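Long-range contacts in outer membrane protein Omp121 (Bacteroides thetaiotaomicron, PDB 5FQ8), which probably imports ligands across the outer membrane of a gut bacterium as a calcium-binding member of the TonB-dependent receptor family: residues A147-A158 and A589-D597; R851-N861 and V872-I883. All coordinates share one frame; numbering follows the deposited sequence.

Contact 1: residues A147-A158 and A589-D597; sequences AAATALYGSRAA and ASWGKTGND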
loop_
_atom_site.group_PDB
_atom_site.type_symbol
_atom_site.label_atom_id
_atom_site.label_comp_id
_atom_site.label_asym_id
_atom_site.label_seq_id
_atom_site.Cartn_x
_atom_site.Cartn_y
_atom_site.Cartn_z
ATOM N N ALA B 147 2.363 35.334 28.346
ATOM C CA ALA B 147 3.382 34.301 28.313
ATOM C C ALA B 147 4.576 34.674 29.173
ATOM O O ALA B 147 5.709 34.356 28.827
ATOM C CB ALA B 147 3.817 34.037 26.877
ATOM N N ALA B 148 4.337 35.344 30.301
ATOM C CA ALA B 148 5.409 35.764 31.183
ATOM C C ALA B 148 5.487 34.981 32.480
ATOM O O ALA B 148 6.487 35.093 33.190
ATOM C CB ALA B 148 5.264 37.246 31.533
ATOM N N ALA B 149 4.481 34.200 32.813
ATOM C CA ALA B 149 4.533 33.372 33.992
ATOM C C ALA B 149 3.964 32.010 33.608
ATOM O O ALA B 149 2.847 31.663 33.961
ATOM C CB ALA B 149 3.766 33.994 35.152
ATOM N N THR B 150 4.748 31.234 32.865
ATOM C CA THR B 150 4.302 29.954 32.338
ATOM C C THR B 150 5.025 28.782 32.971
ATOM O O THR B 150 5.061 27.701 32.385
ATOM C CB THR B 150 4.489 29.912 30.827
ATOM O OG1 THR B 150 5.825 30.304 30.514
ATOM C CG2 THR B 150 3.531 30.853 30.157
ATOM N N ALA B 151 5.601 28.970 34.157
ATOM C CA ALA B 151 6.352 27.897 34.797
ATOM C C ALA B 151 5.495 26.680 35.095
ATOM O O ALA B 151 6.030 25.580 35.264
ATOM C CB ALA B 151 6.981 28.397 36.089
ATOM N N LEU B 152 4.183 26.844 35.165
ATOM C CA LEU B 152 3.359 25.736 35.609
ATOM C C LEU B 152 3.085 24.747 34.491
ATOM O O LEU B 152 2.967 23.550 34.751
ATOM C CB LEU B 152 2.052 26.265 36.182
ATOM C CG LEU B 152 1.544 25.559 37.429
ATOM C CD1 LEU B 152 2.623 25.543 38.470
ATOM C CD2 LEU B 152 0.358 26.295 37.950
ATOM N N TYR B 153 2.986 25.208 33.253
ATOM C CA TYR B 153 2.618 24.318 32.172
ATOM C C TYR B 153 3.710 24.139 31.134
ATOM O O TYR B 153 3.595 23.240 30.296
ATOM C CB TYR B 153 1.352 24.815 31.476
ATOM C CG TYR B 153 0.275 25.231 32.429
ATOM C CD1 TYR B 153 -0.487 24.289 33.105
ATOM C CD2 TYR B 153 0.012 26.577 32.652
ATOM C CE1 TYR B 153 -1.480 24.677 33.978
ATOM C CE2 TYR B 153 -0.978 26.977 33.519
ATOM C CZ TYR B 153 -1.722 26.024 34.180
ATOM O OH TYR B 153 -2.712 26.423 35.047
ATOM N N GLY B 154 4.747 24.954 31.162
ATOM C CA GLY B 154 5.903 24.708 30.328
ATOM C C GLY B 154 5.877 25.461 29.015
ATOM O O GLY B 154 5.121 26.414 28.816
ATOM N N SER B 155 6.719 24.993 28.092
ATOM C CA SER B 155 6.986 25.747 26.874
ATOM C C SER B 155 5.721 25.979 26.068
ATOM O O SER B 155 5.498 27.081 25.561
ATOM C CB SER B 155 8.025 25.023 26.029
ATOM O OG SER B 155 7.523 23.791 25.567
ATOM N N ARG B 156 4.861 24.967 25.969
ATOM C CA ARG B 156 3.675 25.115 25.136
ATOM C C ARG B 156 2.793 26.254 25.600
ATOM O O ARG B 156 1.936 26.708 24.840
ATOM C CB ARG B 156 2.872 23.819 25.104
ATOM C CG ARG B 156 3.630 22.651 24.551
ATOM C CD ARG B 156 2.777 21.432 24.521
ATOM N NE ARG B 156 2.811 20.709 25.780
ATOM C CZ ARG B 156 2.184 19.563 25.976
ATOM N NH1 ARG B 156 1.479 19.029 24.999
ATOM N NH2 ARG B 156 2.260 18.957 27.142
ATOM N N ALA B 157 3.001 26.744 26.817
ATOM C CA ALA B 157 2.140 27.783 27.355
ATOM C C ALA B 157 2.427 29.150 26.762
ATOM O O ALA B 157 1.633 30.069 26.973
ATOM C CB ALA B 157 2.280 27.833 28.871
ATOM N N ALA B 158 3.530 29.309 26.033
ATOM C CA ALA B 158 3.813 30.605 25.441
ATOM C C ALA B 158 2.781 30.966 24.400
ATOM O O ALA B 158 2.565 32.147 24.130
ATOM C CB ALA B 158 5.196 30.623 24.814
ATOM N N ALA B 589 0.764 44.203 36.036
ATOM C CA ALA B 589 2.009 44.294 35.283
ATOM C C ALA B 589 2.736 42.957 35.309
ATOM O O ALA B 589 2.670 42.224 36.296
ATOM C CB ALA B 589 2.911 45.397 35.830
ATOM N N SER B 590 3.440 42.658 34.215
ATOM C CA SER B 590 4.176 41.408 34.085
ATOM C C SER B 590 5.379 41.581 33.175
ATOM O O SER B 590 5.324 42.303 32.181
ATOM C CB SER B 590 3.303 40.308 33.518
ATOM O OG SER B 590 3.061 40.563 32.155
ATOM N N TRP B 591 6.460 40.891 33.526
ATOM C CA TRP B 591 7.619 40.697 32.669
ATOM C C TRP B 591 8.125 39.290 32.909
ATOM O O TRP B 591 8.266 38.885 34.061
ATOM C CB TRP B 591 8.735 41.697 32.976
ATOM C CG TRP B 591 9.979 41.508 32.145
ATOM C CD1 TRP B 591 10.344 42.236 31.061
ATOM C CD2 TRP B 591 11.018 40.525 32.336
ATOM N NE1 TRP B 591 11.536 41.780 30.557
ATOM C CE2 TRP B 591 11.971 40.728 31.321
ATOM C CE3 TRP B 591 11.234 39.496 33.264
ATOM C CZ2 TRP B 591 13.124 39.939 31.205
ATOM C CZ3 TRP B 591 12.382 38.712 33.144
ATOM C CH2 TRP B 591 13.308 38.941 32.125
ATOM N N GLY B 592 8.429 38.562 31.846
ATOM C CA GLY B 592 8.967 37.225 32.028
ATOM C C GLY B 592 9.263 36.568 30.700
ATOM O O GLY B 592 9.025 37.133 29.631
ATOM N N LYS B 593 9.780 35.348 30.790
ATOM C CA LYS B 593 10.205 34.591 29.624
ATOM C C LYS B 593 9.619 33.188 29.649
ATOM O O LYS B 593 9.387 32.613 30.712
ATOM C CB LYS B 593 11.729 34.511 29.542
ATOM C CG LYS B 593 12.396 35.835 29.224
ATOM C CD LYS B 593 13.678 36.021 30.004
ATOM C CE LYS B 593 14.820 35.263 29.375
ATOM N NZ LYS B 593 15.677 36.165 28.572
ATOM N N THR B 594 9.373 32.648 28.460
ATOM C CA THR B 594 9.035 31.243 28.287
ATOM C C THR B 594 9.963 30.642 27.244
ATOM O O THR B 594 9.974 31.086 26.092
ATOM C CB THR B 594 7.585 31.050 27.859
ATOM O OG1 THR B 594 6.710 31.573 28.861
ATOM C CG2 THR B 594 7.308 29.584 27.687
ATOM N N GLY B 595 10.730 29.635 27.647
ATOM C CA GLY B 595 11.591 28.934 26.721
ATOM C C GLY B 595 10.841 27.940 25.853
ATOM O O GLY B 595 9.687 27.606 26.093
ATOM N N ASN B 596 11.527 27.453 24.824
ATOM C CA ASN B 596 10.924 26.503 23.907
ATOM C C ASN B 596 12.015 25.716 23.205
ATOM O O ASN B 596 13.136 26.194 23.037
ATOM C CB ASN B 596 10.054 27.212 22.878
ATOM C CG ASN B 596 9.133 26.284 22.161
ATOM O OD1 ASN B 596 8.782 25.235 22.659
ATOM N ND2 ASN B 596 8.720 26.677 20.980
ATOM N N ASP B 597 11.668 24.511 22.796
ATOM C CA ASP B 597 12.559 23.650 22.050
ATOM C C ASP B 597 12.109 23.594 20.599
ATOM O O ASP B 597 11.278 24.380 20.153
ATOM C CB ASP B 597 12.605 22.262 22.691
ATOM C CG ASP B 597 11.229 21.665 22.919
ATOM O OD1 ASP B 597 10.286 21.977 22.172
ATOM O OD2 ASP B 597 11.088 20.869 23.858
#
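Ala148 and Gly592 bring their backbones together with CA atoms 3.9 Å apart, and Gly592 CA points a hydrogen at Ala148 O over 3.5 Å (162° at the hydrogen). Gly592 has no side chain, and one on the loop-facing side would run straight into that carbonyl, so the bare backbone allows the close approach. Next to it, the methyl of Ala148 lies over the strand backbone, with CB 3.4 Å from Gly592 N, and it also comes up against the hydroxyl OG of Ser590. This is the plug meeting the barrel wall, as in other TonB-dependent receptors: 147-158 is the loop joining strands 138-144 and 161-166 of the plug, while 589-597 covers the last part of barrel strand 582-596 and the residue after it. Along that strand the side chains alternate, Ser590 and Thr594 facing the loop, Trp591 and Lys593 turned from it. Thr594 makes the largest share of the contact. Its CG2, opposite the backbone N across the CA-CB bond, reaches into a bend of the loop, 3.7 Å from Ala158 CB and equally 3.7 Å from Ser155 O. Its hydroxyl OG1 is modelled as donating to Ala147 O at 3.0 Å, but this bond is doubtful because the oxygen is crowded by Thr150. Farther on, Asn596 swings its amide back to the loop, placing OD1 3.5 Å from Ser155 CB, while ND2 bonds to Glu643 on the adjoining barrel strand. That wall also binds the loop backbone beyond 589-597: Glu647 accepts from Ala147 N, and Arg670 donates to Ala158 O.

Contact 2: residues R851-N861 and V872-I883; sequences RNPLIVPNSVN and VENTTPITSSNI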
loop_
_atom_site.group_PDB
_atom_site.type_symbol
_atom_site.label_atom_id
_atom_site.label_comp_id
_atom_site.label_asym_id
_atom_site.label_seq_id
_atom_site.Cartn_x
_atom_site.Cartn_y
_atom_site.Cartn_z
ATOM N N ARG B 851 -19.597 42.996 -22.080
ATOM C CA ARG B 851 -18.730 42.085 -22.803
ATOM C C ARG B 851 -18.523 42.528 -24.249
ATOM O O ARG B 851 -18.248 41.721 -25.135
ATOM C CB ARG B 851 -19.262 40.656 -22.703
ATOM C CG ARG B 851 -18.902 40.051 -21.369
ATOM C CD ARG B 851 -19.365 38.633 -21.237
ATOM N NE ARG B 851 -19.109 38.145 -19.894
ATOM C CZ ARG B 851 -19.597 37.011 -19.414
ATOM N NH1 ARG B 851 -20.356 36.258 -20.178
ATOM N NH2 ARG B 851 -19.318 36.630 -18.178
ATOM N N ASN B 852 -18.628 43.808 -24.481
ATOM C CA ASN B 852 -18.297 44.355 -25.775
ATOM C C ASN B 852 -16.808 44.656 -25.847
ATOM O O ASN B 852 -16.163 44.862 -24.819
ATOM C CB ASN B 852 -19.088 45.621 -26.019
ATOM C CG ASN B 852 -20.551 45.360 -26.129
ATOM O OD1 ASN B 852 -20.975 44.406 -26.765
ATOM N ND2 ASN B 852 -21.343 46.206 -25.494
ATOM N N PRO B 853 -16.237 44.676 -27.047
ATOM C CA PRO B 853 -14.805 44.949 -27.182
ATOM C C PRO B 853 -14.434 46.229 -26.480
ATOM O O PRO B 853 -15.136 47.227 -26.574
ATOM C CB PRO B 853 -14.616 45.062 -28.693
ATOM C CG PRO B 853 -15.957 45.252 -29.248
ATOM C CD PRO B 853 -16.863 44.492 -28.358
ATOM N N LEU B 854 -13.345 46.201 -25.746
ATOM C CA LEU B 854 -13.081 47.322 -24.869
ATOM C C LEU B 854 -11.594 47.577 -24.781
ATOM O O LEU B 854 -10.786 46.652 -24.831
ATOM C CB LEU B 854 -13.655 47.075 -23.484
ATOM C CG LEU B 854 -12.956 46.038 -22.628
ATOM C CD1 LEU B 854 -12.155 46.714 -21.558
ATOM C CD2 LEU B 854 -13.996 45.158 -22.043
ATOM N N ILE B 855 -11.246 48.845 -24.647
ATOM C CA ILE B 855 -9.874 49.255 -24.406
ATOM C C ILE B 855 -9.720 49.518 -22.924
ATOM O O ILE B 855 -10.445 50.334 -22.357
ATOM C CB ILE B 855 -9.502 50.489 -25.238
ATOM C CG1 ILE B 855 -9.301 50.093 -26.697
ATOM C CG2 ILE B 855 -8.240 51.102 -24.704
ATOM C CD1 ILE B 855 -8.934 51.217 -27.609
ATOM N N VAL B 856 -8.805 48.800 -22.295
ATOM C CA VAL B 856 -8.500 48.984 -20.881
ATOM C C VAL B 856 -8.318 50.470 -20.621
ATOM O O VAL B 856 -7.535 51.119 -21.312
ATOM C CB VAL B 856 -7.250 48.187 -20.477
ATOM C CG1 VAL B 856 -6.863 48.495 -19.051
ATOM C CG2 VAL B 856 -7.508 46.719 -20.633
ATOM N N PRO B 857 -9.044 51.057 -19.681
ATOM C CA PRO B 857 -8.903 52.490 -19.442
ATOM C C PRO B 857 -7.517 52.826 -18.916
ATOM O O PRO B 857 -6.972 52.115 -18.069
ATOM C CB PRO B 857 -9.999 52.778 -18.409
ATOM C CG PRO B 857 -11.011 51.764 -18.676
ATOM C CD PRO B 857 -10.215 50.524 -18.977
ATOM N N ASN B 858 -6.949 53.909 -19.456
ATOM C CA ASN B 858 -5.637 54.437 -19.090
ATOM C C ASN B 858 -4.497 53.610 -19.658
ATOM O O ASN B 858 -3.409 53.590 -19.087
ATOM C CB ASN B 858 -5.476 54.520 -17.571
ATOM C CG ASN B 858 -5.494 55.934 -17.074
ATOM O OD1 ASN B 858 -6.101 56.809 -17.691
ATOM N ND2 ASN B 858 -4.819 56.177 -15.958
ATOM N N SER B 859 -4.717 52.944 -20.774
ATOM C CA SER B 859 -3.750 51.980 -21.265
ATOM C C SER B 859 -2.701 52.637 -22.146
ATOM O O SER B 859 -2.991 53.563 -22.902
ATOM C CB SER B 859 -4.463 50.877 -22.039
ATOM O OG SER B 859 -5.359 51.413 -22.990
ATOM N N VAL B 860 -1.471 52.152 -22.037
ATOM C CA VAL B 860 -0.389 52.563 -22.911
ATOM C C VAL B 860 0.178 51.330 -23.587
ATOM O O VAL B 860 -0.181 50.202 -23.271
ATOM C CB VAL B 860 0.716 53.306 -22.155
ATOM C CG1 VAL B 860 0.124 54.452 -21.389
ATOM C CG2 VAL B 860 1.413 52.352 -21.230
ATOM N N ASN B 861 1.065 51.562 -24.538
ATOM C CA ASN B 861 1.912 50.523 -25.089
ATOM C C ASN B 861 3.347 50.905 -24.790
ATOM O O ASN B 861 3.699 52.076 -24.846
ATOM C CB ASN B 861 1.698 50.352 -26.584
ATOM C CG ASN B 861 0.303 49.899 -26.913
ATOM O OD1 ASN B 861 -0.415 49.450 -26.046
ATOM N ND2 ASN B 861 -0.084 50.008 -28.165
ATOM N N VAL B 872 2.969 55.008 -25.374
ATOM C CA VAL B 872 2.029 55.543 -26.353
ATOM C C VAL B 872 0.623 55.127 -25.956
ATOM O O VAL B 872 0.414 53.992 -25.525
ATOM C CB VAL B 872 2.357 55.034 -27.770
ATOM C CG1 VAL B 872 1.269 55.430 -28.738
ATOM C CG2 VAL B 872 3.682 55.570 -28.219
ATOM N N GLU B 873 -0.340 56.040 -26.100
ATOM C CA GLU B 873 -1.734 55.704 -25.835
ATOM C C GLU B 873 -2.119 54.439 -26.578
ATOM O O GLU B 873 -1.871 54.305 -27.776
ATOM C CB GLU B 873 -2.669 56.842 -26.245
ATOM C CG GLU B 873 -4.147 56.443 -26.172
ATOM C CD GLU B 873 -5.108 57.500 -26.690
ATOM O OE1 GLU B 873 -4.752 58.692 -26.680
ATOM O OE2 GLU B 873 -6.224 57.129 -27.112
ATOM N N ASN B 874 -2.719 53.510 -25.856
ATOM C CA ASN B 874 -3.060 52.230 -26.435
ATOM C C ASN B 874 -4.310 52.345 -27.284
ATOM O O ASN B 874 -5.336 52.846 -26.832
ATOM C CB ASN B 874 -3.273 51.193 -25.347
ATOM C CG ASN B 874 -3.940 49.968 -25.877
ATOM O OD1 ASN B 874 -3.556 49.444 -26.914
ATOM N ND2 ASN B 874 -4.980 49.522 -25.196
ATOM N N THR B 875 -4.228 51.841 -28.502
ATOM C CA THR B 875 -5.339 51.835 -29.430
ATOM C C THR B 875 -5.989 50.469 -29.569
ATOM O O THR B 875 -7.023 50.354 -30.232
ATOM C CB THR B 875 -4.835 52.305 -30.786
ATOM O OG1 THR B 875 -4.009 53.440 -30.572
ATOM C CG2 THR B 875 -5.962 52.709 -31.673
ATOM N N THR B 876 -5.421 49.435 -28.959
ATOM C CA THR B 876 -5.864 48.088 -29.244
ATOM C C THR B 876 -6.985 47.694 -28.305
ATOM O O THR B 876 -6.800 47.741 -27.085
ATOM C CB THR B 876 -4.731 47.099 -29.116
ATOM O OG1 THR B 876 -3.604 47.561 -29.863
ATOM C CG2 THR B 876 -5.169 45.813 -29.706
ATOM N N PRO B 877 -8.144 47.314 -28.817
ATOM C CA PRO B 877 -9.186 46.768 -27.956
ATOM C C PRO B 877 -8.908 45.321 -27.599
ATOM O O PRO B 877 -8.205 44.598 -28.302
ATOM C CB PRO B 877 -10.438 46.881 -28.825
ATOM C CG PRO B 877 -9.927 46.727 -30.196
ATOM C CD PRO B 877 -8.591 47.412 -30.215
ATOM N N ILE B 878 -9.460 44.920 -26.465
ATOM C CA ILE B 878 -9.584 43.507 -26.153
ATOM C C ILE B 878 -10.819 43.008 -26.880
ATOM O O ILE B 878 -11.924 43.484 -26.633
ATOM C CB ILE B 878 -9.700 43.274 -24.644
ATOM C CG1 ILE B 878 -8.458 43.763 -23.924
ATOM C CG2 ILE B 878 -9.881 41.826 -24.380
ATOM C CD1 ILE B 878 -8.590 43.665 -22.425
ATOM N N THR B 879 -10.636 42.082 -27.797
ATOM C CA THR B 879 -11.758 41.679 -28.618
ATOM C C THR B 879 -12.748 40.861 -27.806
ATOM O O THR B 879 -12.430 40.323 -26.746
ATOM C CB THR B 879 -11.284 40.868 -29.823
ATOM O OG1 THR B 879 -10.572 39.709 -29.376
ATOM C CG2 THR B 879 -10.372 41.709 -30.693
ATOM N N SER B 880 -13.972 40.791 -28.320
ATOM C CA SER B 880 -14.990 39.956 -27.708
ATOM C C SER B 880 -14.464 38.560 -27.475
ATOM O O SER B 880 -14.660 37.977 -26.406
ATOM C CB SER B 880 -16.210 39.892 -28.610
ATOM O OG SER B 880 -16.476 41.164 -29.141
ATOM N N SER B 881 -13.768 38.020 -28.473
ATOM C CA SER B 881 -13.295 36.652 -28.401
ATOM C C SER B 881 -12.246 36.471 -27.319
ATOM O O SER B 881 -12.033 35.349 -26.853
ATOM C CB SER B 881 -12.737 36.232 -29.761
ATOM O OG SER B 881 -12.473 34.841 -29.803
ATOM N N ASN B 882 -11.583 37.544 -26.901
ATOM C CA ASN B 882 -10.547 37.418 -25.888
ATOM C C ASN B 882 -10.958 37.952 -24.524
ATOM O O ASN B 882 -10.153 37.893 -23.592
ATOM C CB ASN B 882 -9.271 38.138 -26.326
ATOM C CG ASN B 882 -8.516 37.403 -27.417
ATOM O OD1 ASN B 882 -8.598 36.190 -27.557
ATOM N ND2 ASN B 882 -7.762 38.154 -28.196
ATOM N N ILE B 883 -12.182 38.455 -24.369
ATOM C CA ILE B 883 -12.581 38.998 -23.074
ATOM C C ILE B 883 -12.546 37.915 -22.013
ATOM O O ILE B 883 -12.162 38.166 -20.867
ATOM C CB ILE B 883 -13.966 39.662 -23.174
ATOM C CG1 ILE B 883 -13.820 41.069 -23.728
ATOM C CG2 ILE B 883 -14.648 39.728 -21.821
ATOM C CD1 ILE B 883 -15.042 41.881 -23.597
HETATM O O HOH W 1 -6.878 46.986 -23.764
#
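Ser859 OG is gripped from two sides: it takes a hydrogen from Asn874 ND2 at 2.9 Å, lying in the plane of that amide, and passes its own to Val856 O at 2.8 Å. The second bond spans the type II turn Val856-Ser859. Asn874 reaches the hydroxyl because its CG stands opposite the backbone N (chi1 166°), which throws the amide across the gap, and its backbone N donates to Ser859 O as well. The same ND2 gives a second bond to Thr876 O (3.2 Å), while OD1 receives Thr876 N from above the carbonyl plane, an Asx turn. With both amide ends engaged, the group can hardly rotate. Were Asn874 replaced by an alanine, Ser859 OG would probably lose its donor, and Thr876 N and O their side-chain partners. On one side of Asn874 the hairpin of strands 859-865 and 868-873 begins, with Asn861 N bonded to Val872 O at 2.7 Å. On the other, Leu854 and Ile878 form a lone antiparallel hydrogen-bonded pair, Ile878 N reaching Leu854 O over 2.7 Å. The apolar side chains fill in around it: Leu854 CD2 meets Ile883 CD1 at about a right angle, 3.8 Å away, and Val856 CG2 touches Ile878 CD1. The chain of another protein packs on Pro853 and Pro877, and an acidic side chain of that chain is hydrogen-bonded to Ser880 OG. Between the two paired regions, the segments are thus held by the Asn874 amide, one backbone bond and a water joining Val856 N, more weakly, to Thr876 O.

In the fold
The two contacts sit at widely separated places in the receptor, their centres 59 Å apart and their nearest atoms about 47 Å, and in sequence contact 1 closes before contact 2 opens. Contact 1 fastens the plug to the inside of the barrel, with Gly154 about 14 Å from a bound 3-decanoyloxypropyl decanoate; no other protein chain touches it. The centre of contact 2 lies about 42 Å from the centre of the chain, among loops, where a partner protein covers it. The side chain of Asn852 is about 7 Å from a bound calcium ion; it is also about 4 Å from that of Asp850, a calcium ligand of a site that carries no ion bound to this chain here.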